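Local structure of probable M18 family aminopeptidase 1 (Thermotoga maritima, 2GLF) at residues 146-150 / 212-216; 158-162 / 183-187. The protein is probably a zinc-dependent metalloaminopeptidase of the M18 family, removing residues from the amino ends of peptides, and carries manganese ions in this crystal. All blocks are in the same frame, centred on the assembly; numbering follows the deposited sequence.

Interaction 1 of 2, residues 146-150 / 212-216; sequences IEIHI and MYGIT
Tyr213 packs on Ile146, Ile148 and Ile150 of strand 145-150, an outermost strand of the six-stranded antiparallel sheet, and Ile215 packs on Ile146. It is a helix-on-sheet contact, made by the C-terminal end of helix 200-213 and the loop after it. The tyrosine holds CG anti to its carbonyl carbon (chi1 -48°), which sends the ring along the strand from Ile146 to Ile150. Against one face of the ring comes Ile148. Its CD1 sits 3.4 Å from the ring centroid and 14° off the normal, a CH-pi contact. Near the root of the ring Ile146 CG2 touches Tyr213 CB at 3.8 Å; at the far end Ile150 CD1 comes to 4.2 Å from Tyr213 CZ. Beta-branched isoleucines suit this strand, and a long aromatic can lie across all three. The even-numbered residues of the strand use their backbone bonds on Leu138, Gly136 and Ile134 of strand 132-139, whereas His149 N faces the other way. His149 N donates to a water at 2.9 Å, and that water lies 3.1 Å from Tyr213 OH, joining the strand edge to the phenol. Replacing Tyr213 by an alanine would probably strip Ile148 CD1 of its aromatic partner and leave the bridging water without its hydroxyl mate. Gly214 follows with phi at 67°, a positive value that favours glycine, and turns the chain out of the helix. Ile215, which also rests on Leu138 and Lys140, then directs its CG2 at Ile146 CD1, 3.3 Å away.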
loop_
_atom_site.group_PDB
_atom_site.type_symbol
_atom_site.label_atom_id
_atom_site.label_comp_id
_atom_site.label_asym_id
_atom_site.label_seq_id
_atom_site.Cartn_x
_atom_site.Cartn_y
_atom_site.Cartn_z
ATOM N N ILE A 146 33.536 -39.902 22.892
ATOM C CA ILE A 146 34.579 -38.915 22.622
ATOM C C ILE A 146 34.144 -37.499 22.977
ATOM O O ILE A 146 33.183 -36.976 22.425
ATOM C CB ILE A 146 34.997 -38.949 21.132
ATOM C CG1 ILE A 146 35.600 -40.316 20.801
ATOM C CG2 ILE A 146 36.000 -37.840 20.836
ATOM C CD1 ILE A 146 36.138 -40.433 19.396
ATOM N N GLU A 147 34.867 -36.880 23.902
ATOM C CA GLU A 147 34.554 -35.525 24.329
ATOM C C GLU A 147 35.184 -34.476 23.406
ATOM O O GLU A 147 36.259 -34.689 22.839
ATOM C CB GLU A 147 35.025 -35.310 25.772
ATOM C CG GLU A 147 33.925 -34.839 26.706
ATOM C CD GLU A 147 34.370 -34.775 28.154
ATOM O OE1 GLU A 147 35.304 -34.004 28.465
ATOM O OE2 GLU A 147 33.782 -35.499 28.985
ATOM N N ILE A 148 34.503 -33.343 23.261
ATOM C CA ILE A 148 34.979 -32.262 22.408
ATOM C C ILE A 148 34.940 -30.908 23.114
ATOM O O ILE A 148 33.899 -30.488 23.623
ATOM C CB ILE A 148 34.138 -32.171 21.108
ATOM C CG1 ILE A 148 34.335 -33.437 20.274
ATOM C CG2 ILE A 148 34.564 -30.960 20.279
ATOM C CD1 ILE A 148 35.758 -33.648 19.838
ATOM N N HIS A 149 36.090 -30.238 23.136
ATOM C CA HIS A 149 36.223 -28.920 23.745
ATOM C C HIS A 149 37.255 -28.116 22.972
ATOM O O HIS A 149 38.435 -28.118 23.303
ATOM C CB HIS A 149 36.649 -29.053 25.201
ATOM C CG HIS A 149 35.685 -29.833 26.033
ATOM N ND1 HIS A 149 34.444 -29.349 26.384
ATOM C CD2 HIS A 149 35.765 -31.079 26.555
ATOM C CE1 HIS A 149 33.800 -30.263 27.087
ATOM N NE2 HIS A 149 34.580 -31.321 27.205
ATOM N N ILE A 150 36.802 -27.436 21.926
ATOM C CA ILE A 150 37.688 -26.632 21.104
ATOM C C ILE A 150 37.297 -25.167 21.210
ATOM O O ILE A 150 36.131 -24.825 21.047
ATOM C CB ILE A 150 37.608 -27.063 19.648
ATOM C CG1 ILE A 150 37.712 -28.590 19.568
ATOM C CG2 ILE A 150 38.729 -26.410 18.859
ATOM C CD1 ILE A 150 37.618 -29.140 18.172
HETATM N N MSE A 212 42.827 -36.497 15.116
HETATM C CA MSE A 212 42.696 -35.870 16.421
HETATM C C MSE A 212 41.874 -36.698 17.404
HETATM O O MSE A 212 42.325 -36.985 18.509
HETATM C CB MSE A 212 42.061 -34.490 16.267
HETATM C CG MSE A 212 42.144 -33.653 17.512
HETATM SE SE MSE A 212 43.973 -33.517 18.102
HETATM C CE MSE A 212 43.878 -34.629 19.681
ATOM N N TYR A 213 40.668 -37.089 17.000
ATOM C CA TYR A 213 39.786 -37.866 17.867
ATOM C C TYR A 213 39.507 -39.256 17.318
ATOM O O TYR A 213 38.751 -40.025 17.908
ATOM C CB TYR A 213 38.466 -37.117 18.056
ATOM C CG TYR A 213 38.658 -35.665 18.416
ATOM C CD1 TYR A 213 38.679 -34.678 17.432
ATOM C CD2 TYR A 213 38.843 -35.280 19.745
ATOM C CE1 TYR A 213 38.874 -33.339 17.764
ATOM C CE2 TYR A 213 39.043 -33.950 20.091
ATOM C CZ TYR A 213 39.056 -32.985 19.099
ATOM O OH TYR A 213 39.240 -31.671 19.456
ATOM N N GLY A 214 40.120 -39.572 16.184
ATOM C CA GLY A 214 39.923 -40.875 15.570
ATOM C C GLY A 214 38.509 -41.065 15.062
ATOM O O GLY A 214 38.079 -42.190 14.830
ATOM N N ILE A 215 37.794 -39.957 14.872
ATOM C CA ILE A 215 36.414 -40.007 14.408
ATOM C C ILE A 215 36.222 -40.011 12.896
ATOM O O ILE A 215 37.124 -39.690 12.125
ATOM C CB ILE A 215 35.572 -38.839 14.997
ATOM C CG1 ILE A 215 36.180 -37.490 14.609
ATOM C CG2 ILE A 215 35.498 -38.962 16.506
ATOM C CD1 ILE A 215 35.371 -36.291 15.107
ATOM N N THR A 216 35.014 -40.395 12.501
ATOM C CA THR A 216 34.605 -40.457 11.109
ATOM C C THR A 216 33.385 -39.540 10.975
ATOM O O THR A 216 32.715 -39.242 11.962
ATOM C CB THR A 216 34.231 -41.903 10.711
ATOM O OG1 THR A 216 33.887 -41.946 9.324
ATOM C CG2 THR A 216 33.055 -42.399 11.534
HETATM O O HOH W 1 38.528 -31.589 22.461
#

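Interaction 2 of 2, residues 158-162 / 183-187; sequences VFTIP and NLMLI
Ile161 lies across residues 183-186, its side chain running along their backbone. Its CG1 stands anti to the carbonyl carbon (chi1 -56°) and the chain continues extended, which carries CD1 to 4.0 Å from Leu184 CB. On the way CG1 passes 3.6 Å from Met185 O. A beta-branched isoleucine suits the place because CG2 lies along the backbone near Asn183 O while the CG1-CD1 arm reaches Leu184 and Leu186. Leu184 itself is the centre of an inverse gamma turn, so the chain bends there.

Leu186 offers its two methyls to different partners: CD2 to Ile161, and CD1 to Phe159, whose CB is 3.7 Å away. Ile187 also works in two ways. Its CD1 packs on Pro162 CG at 3.8 Å, and its backbone N-H donates to Thr160 O at 3.2 Å, with the donor nearly in line with the C=O bond (167°). Leu186 CA also lies close to this oxygen, a CA-H...O contact. A water accepts the N-H of Thr160 at 2.9 Å from its N and also lies by Ile187 O, linking the two backbones. Phe159 turns the edge of its ring to Ile187 O, CD2 being 3.6 Å from it.

Ile430 and Leu422 of the second subunit pack on Thr160 and Ile187, respectively. The loop thus lies against an outermost strand of the six-stranded antiparallel sheet, where Leu186 bonds by its backbone to Phe114 of strand 111-119, and Ile161 reaches Leu98 of strand 97-108.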
loop_
_atom_site.group_PDB
_atom_site.type_symbol
_atom_site.label_atom_id
_atom_site.label_comp_id
_atom_site.label_asym_id
_atom_site.label_seq_id
_atom_site.Cartn_x
_atom_site.Cartn_y
_atom_site.Cartn_z
ATOM N N VAL A 158 39.333 -20.844 17.701
ATOM C CA VAL A 158 37.931 -20.577 17.969
ATOM C C VAL A 158 37.246 -20.618 16.609
ATOM O O VAL A 158 37.903 -20.827 15.587
ATOM C CB VAL A 158 37.713 -19.181 18.605
ATOM C CG1 VAL A 158 38.472 -19.082 19.914
ATOM C CG2 VAL A 158 38.140 -18.094 17.640
ATOM N N PHE A 159 35.935 -20.429 16.580
ATOM C CA PHE A 159 35.231 -20.437 15.308
ATOM C C PHE A 159 34.421 -19.163 15.121
ATOM O O PHE A 159 34.378 -18.314 16.009
ATOM C CB PHE A 159 34.339 -21.671 15.223
ATOM C CG PHE A 159 35.081 -22.943 15.450
ATOM C CD1 PHE A 159 35.402 -23.352 16.740
ATOM C CD2 PHE A 159 35.529 -23.702 14.373
ATOM C CE1 PHE A 159 36.157 -24.492 16.955
ATOM C CE2 PHE A 159 36.292 -24.852 14.580
ATOM C CZ PHE A 159 36.606 -25.244 15.871
ATOM N N THR A 160 33.796 -19.018 13.957
ATOM C CA THR A 160 32.998 -17.833 13.689
ATOM C C THR A 160 32.007 -18.050 12.572
ATOM O O THR A 160 32.109 -18.999 11.789
ATOM C CB THR A 160 33.848 -16.638 13.230
ATOM O OG1 THR A 160 35.167 -16.749 13.765
ATOM C CG2 THR A 160 33.224 -15.338 13.700
ATOM N N ILE A 161 31.045 -17.138 12.521
ATOM C CA ILE A 161 30.041 -17.104 11.485
ATOM C C ILE A 161 30.208 -15.647 11.083
ATOM O O ILE A 161 29.585 -14.764 11.660
ATOM C CB ILE A 161 28.628 -17.352 12.042
ATOM C CG1 ILE A 161 28.592 -18.683 12.801
ATOM C CG2 ILE A 161 27.619 -17.378 10.904
ATOM C CD1 ILE A 161 27.283 -18.952 13.515
ATOM N N PRO A 162 31.100 -15.378 10.114
ATOM C CA PRO A 162 31.380 -14.021 9.620
ATOM C C PRO A 162 30.183 -13.345 8.958
ATOM O O PRO A 162 29.643 -13.854 7.982
ATOM C CB PRO A 162 32.528 -14.244 8.638
ATOM C CG PRO A 162 32.231 -15.631 8.099
ATOM C CD PRO A 162 31.853 -16.387 9.345
ATOM N N ASN A 183 21.863 -20.025 7.692
ATOM C CA ASN A 183 23.164 -19.435 7.414
ATOM C C ASN A 183 24.088 -19.354 8.620
ATOM O O ASN A 183 25.191 -18.836 8.512
ATOM C CB ASN A 183 23.014 -18.029 6.820
ATOM C CG ASN A 183 22.377 -18.036 5.446
ATOM O OD1 ASN A 183 22.548 -18.978 4.677
ATOM N ND2 ASN A 183 21.654 -16.970 5.123
ATOM N N LEU A 184 23.646 -19.840 9.772
ATOM C CA LEU A 184 24.498 -19.800 10.957
ATOM C C LEU A 184 25.438 -21.001 10.885
ATOM O O LEU A 184 25.226 -22.016 11.546
ATOM C CB LEU A 184 23.642 -19.849 12.229
ATOM C CG LEU A 184 22.671 -18.665 12.326
ATOM C CD1 LEU A 184 21.696 -18.842 13.479
ATOM C CD2 LEU A 184 23.477 -17.385 12.493
HETATM N N MSE A 185 26.473 -20.877 10.061
HETATM C CA MSE A 185 27.442 -21.946 9.879
HETATM C C MSE A 185 28.841 -21.457 10.223
HETATM O O MSE A 185 29.274 -20.419 9.725
HETATM C CB MSE A 185 27.417 -22.410 8.427
HETATM C CG MSE A 185 26.074 -22.188 7.757
HETATM SE SE MSE A 185 25.936 -22.971 5.995
HETATM C CE MSE A 185 26.911 -21.640 4.986
ATOM N N LEU A 186 29.554 -22.187 11.074
ATOM C CA LEU A 186 30.909 -21.767 11.408
ATOM C C LEU A 186 31.867 -22.309 10.359
ATOM O O LEU A 186 31.615 -23.349 9.741
ATOM C CB LEU A 186 31.343 -22.255 12.802
ATOM C CG LEU A 186 30.435 -23.140 13.652
ATOM C CD1 LEU A 186 31.164 -23.510 14.927
ATOM C CD2 LEU A 186 29.137 -22.420 13.964
ATOM N N ILE A 187 32.962 -21.587 10.155
ATOM C CA ILE A 187 33.970 -21.994 9.191
ATOM C C ILE A 187 34.798 -23.141 9.775
ATOM O O ILE A 187 35.427 -22.999 10.821
ATOM C CB ILE A 187 34.884 -20.809 8.833
ATOM C CG1 ILE A 187 34.035 -19.673 8.253
ATOM C CG2 ILE A 187 35.938 -21.247 7.835
ATOM C CD1 ILE A 187 34.822 -18.458 7.826
HETATM O O HOH W 2 34.818 -20.897 11.938
#

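Overall arrangement
Interaction 2 is nested within the loop that interaction 1 closes, and the two involve strands 145-150 and 185-189, the opposite outermost strands of one antiparallel sheet. Their centres are about 19 Å apart, yet they meet where Ile150 CG2 packs on Phe159 CE1 at 3.7 Å, making an apolar path from the helix end to the loop. Both also touch the second subunit, interaction 1 through Ile150 on its Met238. Neither belongs to the manganese sites of His92, Asp249, Asp326, Glu279 and His425. The chain between 158-162 and 183-187 does, however, carry His167, a predicted zinc ligand; in M18 relatives the corresponding histidine reaches a neighbouring subunit's active site, and it may do so here.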